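Local coordinates for protein SVS_variant_AS1 (Streptomyces sp. CWA1, PDB 6TJA) that probably cyclises geranylgeranyl diphosphate to the diterpene spiroviolene, as an engineered ancestral class I terpene cyclase, at residues R206-R210 with P211-A215; L277-H280 with D281-R284; A215-E218 with M219-V223. All coordinates share one frame; numbering follows the deposited sequence.

Three local helical contacts lie on the same side of the chain's centre. Contacts 1 and 3 follow one another along helix 211-231 and share Ala-215; their centres are about 12 Å apart. Contact 2, toward the end of helix 258-283, flanks both, with centres about 12 Å from contact 1 and 13 Å from contact 3. Leu-279 joins all three: its CD2 lies 3.5 Å from Ala-212 O, and the same CD2 lies 3.8 Å from Met-219 CE. Contact 3 is the most central, and a bound PEG fragment, probably from the crystallisation liquor, lies about 4 Å from the Glu-218 side chain and about 6 Å from that of Arg-214.

Contact 1 (R206-R210 with P211-A215)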
ATOM      1  N   ARG A 206      -8.870  11.603 -11.689  1.00 34.58           N
ATOM      2  CA  ARG A 206      -8.179  12.017 -12.867  1.00 40.41           C
ATOM      3  C   ARG A 206      -7.191  13.142 -12.633  1.00 33.07           C
ATOM      4  O   ARG A 206      -6.244  13.264 -13.325  1.00 31.68           O
ATOM      5  CB  ARG A 206      -9.165  12.300 -14.016  1.00 46.80           C
ATOM      6  CG  ARG A 206      -9.528  13.741 -14.223  1.00 59.19           C
ATOM      7  CD  ARG A 206     -10.985  13.991 -14.564  1.00 71.82           C
ATOM      8  NE  ARG A 206     -11.536  15.052 -13.724  1.00 85.91           N
ATOM      9  CZ  ARG A 206     -11.211  16.338 -13.819  1.00 92.03           C
ATOM     10  NH1 ARG A 206     -10.361  16.749 -14.742  1.00 91.66           N
ATOM     11  NH2 ARG A 206     -11.737  17.212 -12.989  1.00 91.02           N
ATOM     12  N   GLU A 207      -7.406  13.921 -11.611  1.00 32.71           N
ATOM     13  CA  GLU A 207      -6.480  15.023 -11.256  1.00 32.87           C
ATOM     14  C   GLU A 207      -5.493  14.475 -10.237  1.00 28.49           C
ATOM     15  O   GLU A 207      -4.315  14.736 -10.372  1.00 29.35           O
ATOM     16  CB  GLU A 207      -7.228  16.253 -10.741  1.00 35.07           C
ATOM     17  CG  GLU A 207      -7.832  17.120 -11.841  1.00 41.83           C
ATOM     18  CD  GLU A 207      -8.316  18.487 -11.355  1.00 47.47           C
ATOM     19  OE1 GLU A 207      -7.758  19.567 -11.799  1.00 39.30           O
ATOM     20  OE2 GLU A 207      -9.250  18.474 -10.520  1.00 50.27           O
ATOM     21  N   MET A 208      -5.962  13.767  -9.244  1.00 30.42           N
ATOM     22  CA  MET A 208      -5.093  13.253  -8.225  1.00 31.54           C
ATOM     23  C   MET A 208      -4.037  12.306  -8.731  1.00 29.49           C
ATOM     24  O   MET A 208      -2.941  12.385  -8.299  1.00 26.19           O
ATOM     25  CB  MET A 208      -5.872  12.583  -7.105  1.00 32.18           C
ATOM     26  CG  MET A 208      -5.045  12.252  -5.876  1.00 35.15           C
ATOM     27  SD  MET A 208      -4.023  13.532  -5.143  1.00 38.62           S
ATOM     28  CE  MET A 208      -4.874  13.866  -3.644  1.00 36.41           C
ATOM     29  N   HIS A 209      -4.397  11.444  -9.666  1.00 28.43           N
ATOM     30  CA  HIS A 209      -3.489  10.442 -10.194  1.00 28.71           C
ATOM     31  C   HIS A 209      -2.587  10.800 -11.374  1.00 25.92           C
ATOM     32  O   HIS A 209      -1.848  10.004 -11.809  1.00 25.21           O
ATOM     33  CB  HIS A 209      -4.195   9.105 -10.342  1.00 29.13           C
ATOM     34  CG  HIS A 209      -4.848   8.647  -9.086  1.00 28.84           C
ATOM     35  ND1 HIS A 209      -4.178   8.556  -7.895  1.00 31.38           N
ATOM     36  CD2 HIS A 209      -6.115   8.281  -8.827  1.00 28.69           C
ATOM     37  CE1 HIS A 209      -4.997   8.130  -6.965  1.00 30.59           C
ATOM     38  NE2 HIS A 209      -6.181   7.964  -7.504  1.00 27.25           N
ATOM     39  N   ARG A 210      -2.766  11.990 -11.902  1.00 26.67           N
ATOM     40  CA  ARG A 210      -1.864  12.621 -12.895  1.00 27.20           C
ATOM     41  C   ARG A 210      -0.415  12.435 -12.443  1.00 25.57           C
ATOM     42  O   ARG A 210      -0.044  12.819 -11.323  1.00 24.38           O
ATOM     43  CB  ARG A 210      -2.149  14.117 -13.068  1.00 31.07           C
ATOM     44  CG  ARG A 210      -3.324  14.464 -13.968  1.00 31.69           C
ATOM     45  CD  ARG A 210      -3.556  15.968 -13.967  1.00 32.85           C
ATOM     46  NE  ARG A 210      -2.456  16.623 -14.641  1.00 36.57           N
ATOM     47  CZ  ARG A 210      -2.229  17.939 -14.694  1.00 35.97           C
ATOM     48  NH1 ARG A 210      -3.015  18.777 -14.051  1.00 33.85           N
ATOM     49  NH2 ARG A 210      -1.179  18.390 -15.368  1.00 35.48           N
ATOM     50  N   PRO A 211       0.434  11.814 -13.296  1.00 22.34           N
ATOM     51  CA  PRO A 211       1.856  11.673 -12.986  1.00 23.82           C
ATOM     52  C   PRO A 211       2.463  12.971 -12.404  1.00 23.35           C
ATOM     53  O   PRO A 211       3.182  12.877 -11.426  1.00 24.69           O
ATOM     54  CB  PRO A 211       2.403  11.218 -14.358  1.00 22.66           C
ATOM     55  CG  PRO A 211       1.316  10.311 -14.877  1.00 22.20           C
ATOM     56  CD  PRO A 211       0.062  11.111 -14.547  1.00 22.57           C
ATOM     57  N   ALA A 212       2.081  14.141 -12.925  1.00 21.87           N
ATOM     58  CA  ALA A 212       2.636  15.450 -12.523  1.00 22.96           C
ATOM     59  C   ALA A 212       2.340  15.725 -11.054  1.00 23.24           C
ATOM     60  O   ALA A 212       3.215  16.183 -10.362  1.00 26.20           O
ATOM     61  CB  ALA A 212       2.093  16.528 -13.406  1.00 21.67           C
ATOM     62  N   VAL A 213       1.127  15.413 -10.613  1.00 25.67           N
ATOM     63  CA  VAL A 213       0.636  15.646  -9.233  1.00 25.07           C
ATOM     64  C   VAL A 213       1.248  14.595  -8.300  1.00 25.63           C
ATOM     65  O   VAL A 213       1.593  14.927  -7.154  1.00 23.45           O
ATOM     66  CB  VAL A 213      -0.897  15.597  -9.197  1.00 24.62           C
ATOM     67  CG1 VAL A 213      -1.423  15.653  -7.771  1.00 23.89           C
ATOM     68  CG2 VAL A 213      -1.479  16.716 -10.028  1.00 26.44           C
ATOM     69  N   ARG A 214       1.336  13.352  -8.758  1.00 24.54           N
ATOM     70  CA  ARG A 214       2.061  12.298  -8.028  1.00 22.93           C
ATOM     71  C   ARG A 214       3.501  12.773  -7.776  1.00 23.20           C
ATOM     72  O   ARG A 214       4.015  12.629  -6.634  1.00 24.74           O
ATOM     73  CB  ARG A 214       1.947  11.021  -8.860  1.00 25.09           C
ATOM     74  CG  ARG A 214       2.375   9.773  -8.119  1.00 29.13           C
ATOM     75  CD  ARG A 214       1.425   9.498  -6.962  1.00 30.66           C
ATOM     76  NE  ARG A 214       2.285   8.964  -5.976  1.00 34.45           N
ATOM     77  CZ  ARG A 214       2.281   9.258  -4.705  1.00 35.01           C
ATOM     78  NH1 ARG A 214       1.381  10.084  -4.203  1.00 31.08           N
ATOM     79  NH2 ARG A 214       3.174   8.651  -3.943  1.00 35.64           N
ATOM     80  N   ALA A 215       4.179  13.296  -8.791  1.00 22.52           N
ATOM     81  CA  ALA A 215       5.587  13.748  -8.655  1.00 23.41           C
ATOM     82  C   ALA A 215       5.669  14.952  -7.710  1.00 23.87           C
ATOM     83  O   ALA A 215       6.609  15.015  -6.902  1.00 25.42           O
ATOM     84  CB  ALA A 215       6.192  14.057  -9.984  1.00 22.28           C
TER
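The guanidinium of Arg-210 meets Ala-212 obliquely, its NH2 4.2 Å from the methyl CB. Within 206-210, the His-209 ring has Met-208 CG 4.1 Å above the plane of one face, displaced toward the rim. Here the chain passes from helix 205-208 into helix 211-231, with Arg-210 as N-cap residue and Pro-211 in the first turn, where the lack of an N-H costs no helical bond. Arg-210 O opens the new helix: it accepts Arg-214 N at 3.0 Å in a nearly straight bond (175°), the donor almost in line with the carbonyl. Val-213 N adds a weak, bent bond to the same oxygen.

Val-213 is the apolar side chain that fills the turn. With CG1 anti to the backbone N (chi1 173°), its two methyls turn back to the carbonyls of the preceding segment: CG1 lies 3.6 Å from Met-208 O, while CG2 reaches Glu-207 O at 3.5 Å and also touches Arg-210 CB. Met-208 SD closes on CG1 from 4.3 Å, and Leu-291 and Tyr-294 of helix 289-309 pack on Val-213 as well. An alanine here would lack both methyls and would probably open a gap between the two helices, depriving Met-208 SD of one apolar neighbour. Arg-214 sends its charge away from the turn, to a salt bridge with Glu-189, while Arg-147 of the second subunit comes close to its NE. The chemistry is thus divided: one backbone carbonyl starts the helix, a branched aliphatic side chain fills the angle of the turn, and the charge of Arg-214 is probably offset at least in part by Glu-189.

Contact 2 (L277-H280 with D281-R284); sequences LELH and DRVR
His-280 gives its ND1 hydrogen to Asp-281 OD1, 3.3 Å away and almost straight (169°). The oxygen sits at the ring edge, practically in the imidazole plane, and is approached on its anti side, the ring and carboxylate planes being strongly inclined to each other. Arg-284 takes one face of the same ring: its CB stands 4.1 Å from the ring centroid, a CH-pi contact. The Arg-284 chain then folds round, bent at chi2 and chi3, until His-280 CE1 lies 4.0 Å above the centre of the guanidinium plane. Ring and guanidinium are turned 74° apart, so they do not stack flat; a crystal neighbour also touches this arginine and may influence its pose.

These groups lie toward the C-terminal end of helix 258-283, one of the long helices of the all-alpha class I terpene synthase fold. Arg-284 N bonds His-280 O at 2.8 Å, which keeps the arginine CB beside the ring.

Leu-279 serves another side of the turn. Its CG lies anti to the backbone N (chi1 -177°), and CD1 comes over one face of the Arg-282 guanidinium, 3.4 Å from NH2. The same methyl meets Val-283 CG2 at 3.9 Å. Farther out, Asp-356 holds Arg-282 through a salt bridge at NH2, which helps to hold the guanidinium against the leucine methyl. Leu-295 and Arg-299 of helix 289-309 pack against His-280, and Leu-216 of helix 211-231 touches both it and Leu-279.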
ATOM      1  N   LEU A 277       9.138  23.468  -7.299  1.00 26.10           N
ATOM      2  CA  LEU A 277       8.637  24.780  -7.602  1.00 29.95           C
ATOM      3  C   LEU A 277       8.397  24.953  -9.091  1.00 30.40           C
ATOM      4  O   LEU A 277       7.419  25.524  -9.491  1.00 26.48           O
ATOM      5  CB  LEU A 277       9.561  25.862  -7.071  1.00 29.36           C
ATOM      6  CG  LEU A 277       9.761  25.891  -5.577  1.00 30.76           C
ATOM      7  CD1 LEU A 277      10.966  26.687  -5.221  1.00 30.33           C
ATOM      8  CD2 LEU A 277       8.548  26.338  -4.825  1.00 30.06           C
ATOM      9  N   GLU A 278       9.323  24.450  -9.880  1.00 28.73           N
ATOM     10  CA  GLU A 278       9.211  24.514 -11.309  1.00 30.99           C
ATOM     11  C   GLU A 278       7.998  23.726 -11.792  1.00 28.13           C
ATOM     12  O   GLU A 278       7.185  24.266 -12.469  1.00 28.47           O
ATOM     13  CB  GLU A 278      10.518  24.120 -11.990  1.00 35.77           C
ATOM     14  CG  GLU A 278      10.409  23.905 -13.472  1.00 42.21           C
ATOM     15  CD  GLU A 278      11.685  23.405 -14.129  1.00 49.13           C
ATOM     16  OE1 GLU A 278      12.148  22.301 -13.863  1.00 49.35           O
ATOM     17  OE2 GLU A 278      12.232  24.120 -14.950  1.00 55.87           O
ATOM     18  N   LEU A 279       7.848  22.477 -11.387  1.00 28.20           N
ATOM     19  CA  LEU A 279       6.658  21.685 -11.829  1.00 26.64           C
ATOM     20  C   LEU A 279       5.367  22.327 -11.293  1.00 27.47           C
ATOM     21  O   LEU A 279       4.336  22.313 -11.979  1.00 29.69           O
ATOM     22  CB  LEU A 279       6.822  20.246 -11.349  1.00 24.94           C
ATOM     23  CG  LEU A 279       5.721  19.288 -11.796  1.00 24.15           C
ATOM     24  CD1 LEU A 279       5.442  19.397 -13.290  1.00 24.50           C
ATOM     25  CD2 LEU A 279       6.091  17.873 -11.449  1.00 22.97           C
ATOM     26  N   HIS A 280       5.400  22.869 -10.085  1.00 29.13           N
ATOM     27  CA  HIS A 280       4.199  23.464  -9.450  1.00 31.60           C
ATOM     28  C   HIS A 280       3.700  24.605 -10.345  1.00 30.10           C
ATOM     29  O   HIS A 280       2.490  24.673 -10.610  1.00 27.12           O
ATOM     30  CB  HIS A 280       4.485  23.920  -8.010  1.00 33.36           C
ATOM     31  CG  HIS A 280       3.353  24.713  -7.450  1.00 32.92           C
ATOM     32  ND1 HIS A 280       3.189  26.055  -7.731  1.00 33.08           N
ATOM     33  CD2 HIS A 280       2.273  24.333  -6.735  1.00 32.99           C
ATOM     34  CE1 HIS A 280       2.085  26.480  -7.144  1.00 34.22           C
ATOM     35  NE2 HIS A 280       1.488  25.432  -6.554  1.00 30.81           N
ATOM     36  N   ASP A 281       4.612  25.442 -10.829  1.00 31.02           N
ATOM     37  CA  ASP A 281       4.284  26.659 -11.620  1.00 34.07           C
ATOM     38  C   ASP A 281       3.690  26.247 -12.972  1.00 35.59           C
ATOM     39  O   ASP A 281       2.872  26.998 -13.491  1.00 37.90           O
ATOM     40  CB  ASP A 281       5.497  27.598 -11.681  1.00 36.34           C
ATOM     41  CG  ASP A 281       5.693  28.414 -10.404  1.00 36.86           C
ATOM     42  OD1 ASP A 281       4.922  28.209  -9.444  1.00 38.69           O
ATOM     43  OD2 ASP A 281       6.621  29.246 -10.364  1.00 44.26           O
ATOM     44  N   ARG A 282       4.029  25.068 -13.495  1.00 38.16           N
ATOM     45  CA  ARG A 282       3.505  24.575 -14.800  1.00 34.95           C
ATOM     46  C   ARG A 282       2.103  23.988 -14.592  1.00 34.20           C
ATOM     47  O   ARG A 282       1.242  24.145 -15.461  1.00 36.33           O
ATOM     48  CB  ARG A 282       4.533  23.607 -15.385  1.00 39.74           C
ATOM     49  CG  ARG A 282       4.057  22.824 -16.593  1.00 46.22           C
ATOM     50  CD  ARG A 282       5.208  22.113 -17.306  1.00 43.92           C
ATOM     51  NE  ARG A 282       5.526  20.750 -16.877  1.00 42.95           N
ATOM     52  CZ  ARG A 282       4.686  19.699 -16.892  1.00 41.31           C
ATOM     53  NH1 ARG A 282       3.413  19.821 -17.242  1.00 40.21           N
ATOM     54  NH2 ARG A 282       5.124  18.507 -16.525  1.00 42.73           N
ATOM     55  N   VAL A 283       1.848  23.378 -13.445  1.00 30.43           N
ATOM     56  CA  VAL A 283       0.593  22.618 -13.170  1.00 27.80           C
ATOM     57  C   VAL A 283      -0.473  23.556 -12.597  1.00 26.39           C
ATOM     58  O   VAL A 283      -1.662  23.332 -12.867  1.00 27.71           O
ATOM     59  CB  VAL A 283       0.895  21.463 -12.197  1.00 25.57           C
ATOM     60  CG1 VAL A 283      -0.349  20.846 -11.618  1.00 25.93           C
ATOM     61  CG2 VAL A 283       1.747  20.408 -12.867  1.00 28.79           C
ATOM     62  N   ARG A 284      -0.081  24.531 -11.787  1.00 28.85           N
ATOM     63  CA  ARG A 284      -1.046  25.294 -10.949  1.00 32.82           C
ATOM     64  C   ARG A 284      -2.029  26.073 -11.836  1.00 31.55           C
ATOM     65  O   ARG A 284      -3.212  26.061 -11.561  1.00 29.71           O
ATOM     66  CB  ARG A 284      -0.341  26.190  -9.933  1.00 33.52           C
ATOM     67  CG  ARG A 284      -1.296  26.879  -8.963  1.00 43.17           C
ATOM     68  CD  ARG A 284      -1.670  28.283  -9.438  1.00 54.96           C
ATOM     69  NE  ARG A 284      -0.451  29.096  -9.551  1.00 64.86           N
ATOM     70  CZ  ARG A 284       0.138  29.755  -8.541  1.00 68.32           C
ATOM     71  NH1 ARG A 284      -0.387  29.742  -7.320  1.00 65.67           N
ATOM     72  NH2 ARG A 284       1.248  30.435  -8.773  1.00 63.27           N
TER

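Contact 3 (A215-E218 with M219-V223); sequences ALTE and MAIMV
Four backbone bonds of 2.8 to 2.9 Å, from Met-219 N to Ala-215 O through Met-222 N to Glu-218 O, carry the chain through a regular alpha-helical turn. This is a buried part of helix 211-231 in the all-alpha class I terpene synthase fold; in that family the corresponding helix leads to the metal-binding NSE motif, and the sequence here is consistent with the same arrangement.

Met-219 runs back along the helix. Its first torsion (chi1 -78°) sets CG beside its own backbone N, only 3.2 Å from Ala-215 O, and a bend at chi3 brings the methyl CE round to Ala-215 CB at 4.3 Å and, loosely, to Leu-216 CD2. The thioether chain therefore lies over the preceding turn, and Trp-353 and Arg-275 touch it from outside.

Thr-217 and Ile-221, one turn apart, lie side by side and point the same way. Thr-217 divides its two branches: the methyl CG2 faces Ile-221 CD1 at 3.9 Å, whereas OG1 is hydrogen-bonded to Val-213 O and to Tyr-294 OH. That pairing satisfies a buried hydroxyl and fixes the rotation that leaves the methyl for the isoleucine. Ala-220, with its small CB over Leu-216 O and Thr-217 O, lets Leu-298 and Ile-302 of helix 289-309 come in against the helix.

Glu-218 reaches outward instead. OE2 forms a salt bridge with Arg-112 of the second subunit, and OE1 is hydrogen-bonded to Trp-353 NE1, so a buried charge is probably compensated across the dimer interface. On Ile-221, the CG1 branch presses against the preceding turn, 3.2 Å from Thr-217 O.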
ATOM      1  N   ALA A 215       4.179  13.296  -8.791  1.00 22.52           N
ATOM      2  CA  ALA A 215       5.587  13.748  -8.655  1.00 23.41           C
ATOM      3  C   ALA A 215       5.669  14.952  -7.710  1.00 23.87           C
ATOM      4  O   ALA A 215       6.609  15.015  -6.902  1.00 25.42           O
ATOM      5  CB  ALA A 215       6.192  14.057  -9.984  1.00 22.28           C
ATOM      6  N   LEU A 216       4.717  15.869  -7.765  1.00 23.20           N
ATOM      7  CA  LEU A 216       4.732  17.052  -6.850  1.00 24.21           C
ATOM      8  C   LEU A 216       4.558  16.533  -5.430  1.00 22.80           C
ATOM      9  O   LEU A 216       5.187  17.064  -4.540  1.00 23.53           O
ATOM     10  CB  LEU A 216       3.592  18.025  -7.209  1.00 24.23           C
ATOM     11  CG  LEU A 216       3.850  18.902  -8.428  1.00 23.58           C
ATOM     12  CD1 LEU A 216       2.577  19.642  -8.849  1.00 25.81           C
ATOM     13  CD2 LEU A 216       4.968  19.908  -8.158  1.00 23.08           C
ATOM     14  N   THR A 217       3.746  15.495  -5.247  1.00 22.22           N
ATOM     15  CA  THR A 217       3.462  14.930  -3.913  1.00 22.47           C
ATOM     16  C   THR A 217       4.748  14.261  -3.387  1.00 24.43           C
ATOM     17  O   THR A 217       5.164  14.526  -2.220  1.00 24.26           O
ATOM     18  CB  THR A 217       2.251  13.991  -3.958  1.00 23.97           C
ATOM     19  OG1 THR A 217       1.080  14.690  -4.402  1.00 23.30           O
ATOM     20  CG2 THR A 217       1.984  13.398  -2.592  1.00 24.00           C
ATOM     21  N   GLU A 218       5.371  13.422  -4.216  1.00 24.26           N
ATOM     22  CA  GLU A 218       6.635  12.751  -3.844  1.00 22.73           C
ATOM     23  C   GLU A 218       7.682  13.819  -3.497  1.00 22.40           C
ATOM     24  O   GLU A 218       8.361  13.663  -2.483  1.00 20.31           O
ATOM     25  CB  GLU A 218       7.029  11.791  -4.952  1.00 23.82           C
ATOM     26  CG  GLU A 218       6.210  10.514  -4.959  1.00 22.40           C
ATOM     27  CD  GLU A 218       6.915   9.350  -5.626  1.00 24.27           C
ATOM     28  OE1 GLU A 218       7.954   9.604  -6.283  1.00 26.18           O
ATOM     29  OE2 GLU A 218       6.434   8.188  -5.502  1.00 23.30           O
ATOM     30  N   MET A 219       7.750  14.910  -4.255  1.00 22.70           N
ATOM     31  CA  MET A 219       8.799  15.927  -4.050  1.00 24.35           C
ATOM     32  C   MET A 219       8.535  16.610  -2.721  1.00 24.56           C
ATOM     33  O   MET A 219       9.509  16.820  -1.937  1.00 24.92           O
ATOM     34  CB  MET A 219       8.843  16.924  -5.209  1.00 24.11           C
ATOM     35  CG  MET A 219       9.555  16.285  -6.390  1.00 24.89           C
ATOM     36  SD  MET A 219      10.076  17.341  -7.713  1.00 24.95           S
ATOM     37  CE  MET A 219       8.550  17.397  -8.657  1.00 24.09           C
ATOM     38  N   ALA A 220       7.272  16.930  -2.459  1.00 22.47           N
ATOM     39  CA  ALA A 220       6.893  17.571  -1.192  1.00 22.16           C
ATOM     40  C   ALA A 220       7.353  16.660  -0.060  1.00 23.06           C
ATOM     41  O   ALA A 220       7.928  17.162   0.933  1.00 22.48           O
ATOM     42  CB  ALA A 220       5.416  17.829  -1.161  1.00 23.78           C
ATOM     43  N   ILE A 221       7.089  15.355  -0.203  1.00 25.27           N
ATOM     44  CA  ILE A 221       7.383  14.324   0.831  1.00 23.58           C
ATOM     45  C   ILE A 221       8.895  14.218   1.017  1.00 21.98           C
ATOM     46  O   ILE A 221       9.330  14.173   2.164  1.00 21.51           O
ATOM     47  CB  ILE A 221       6.721  12.989   0.470  1.00 24.80           C
ATOM     48  CG1 ILE A 221       5.212  13.095   0.647  1.00 25.38           C
ATOM     49  CG2 ILE A 221       7.282  11.823   1.274  1.00 24.03           C
ATOM     50  CD1 ILE A 221       4.472  11.917   0.058  1.00 26.18           C
ATOM     51  N   MET A 222       9.658  14.244  -0.069  1.00 24.52           N
ATOM     52  CA  MET A 222      11.119  14.037  -0.058  1.00 23.58           C
ATOM     53  C   MET A 222      11.783  15.249   0.588  1.00 25.07           C
ATOM     54  O   MET A 222      12.719  15.051   1.351  1.00 27.59           O
ATOM     55  CB  MET A 222      11.663  13.817  -1.468  1.00 26.53           C
ATOM     56  CG  MET A 222      13.111  13.294  -1.482  1.00 28.97           C
ATOM     57  SD  MET A 222      13.270  11.597  -0.822  1.00 32.07           S
ATOM     58  CE  MET A 222      12.983  10.724  -2.344  1.00 37.64           C
ATOM     59  N   VAL A 223      11.295  16.464   0.348  1.00 26.80           N
ATOM     60  CA  VAL A 223      11.886  17.681   0.972  1.00 25.74           C
ATOM     61  C   VAL A 223      11.599  17.634   2.474  1.00 26.93           C
ATOM     62  O   VAL A 223      12.554  17.852   3.250  1.00 26.23           O
ATOM     63  CB  VAL A 223      11.384  18.986   0.344  1.00 25.59           C
ATOM     64  CG1 VAL A 223      11.902  20.193   1.124  1.00 25.62           C
ATOM     65  CG2 VAL A 223      11.758  19.077  -1.130  1.00 24.94           C
TER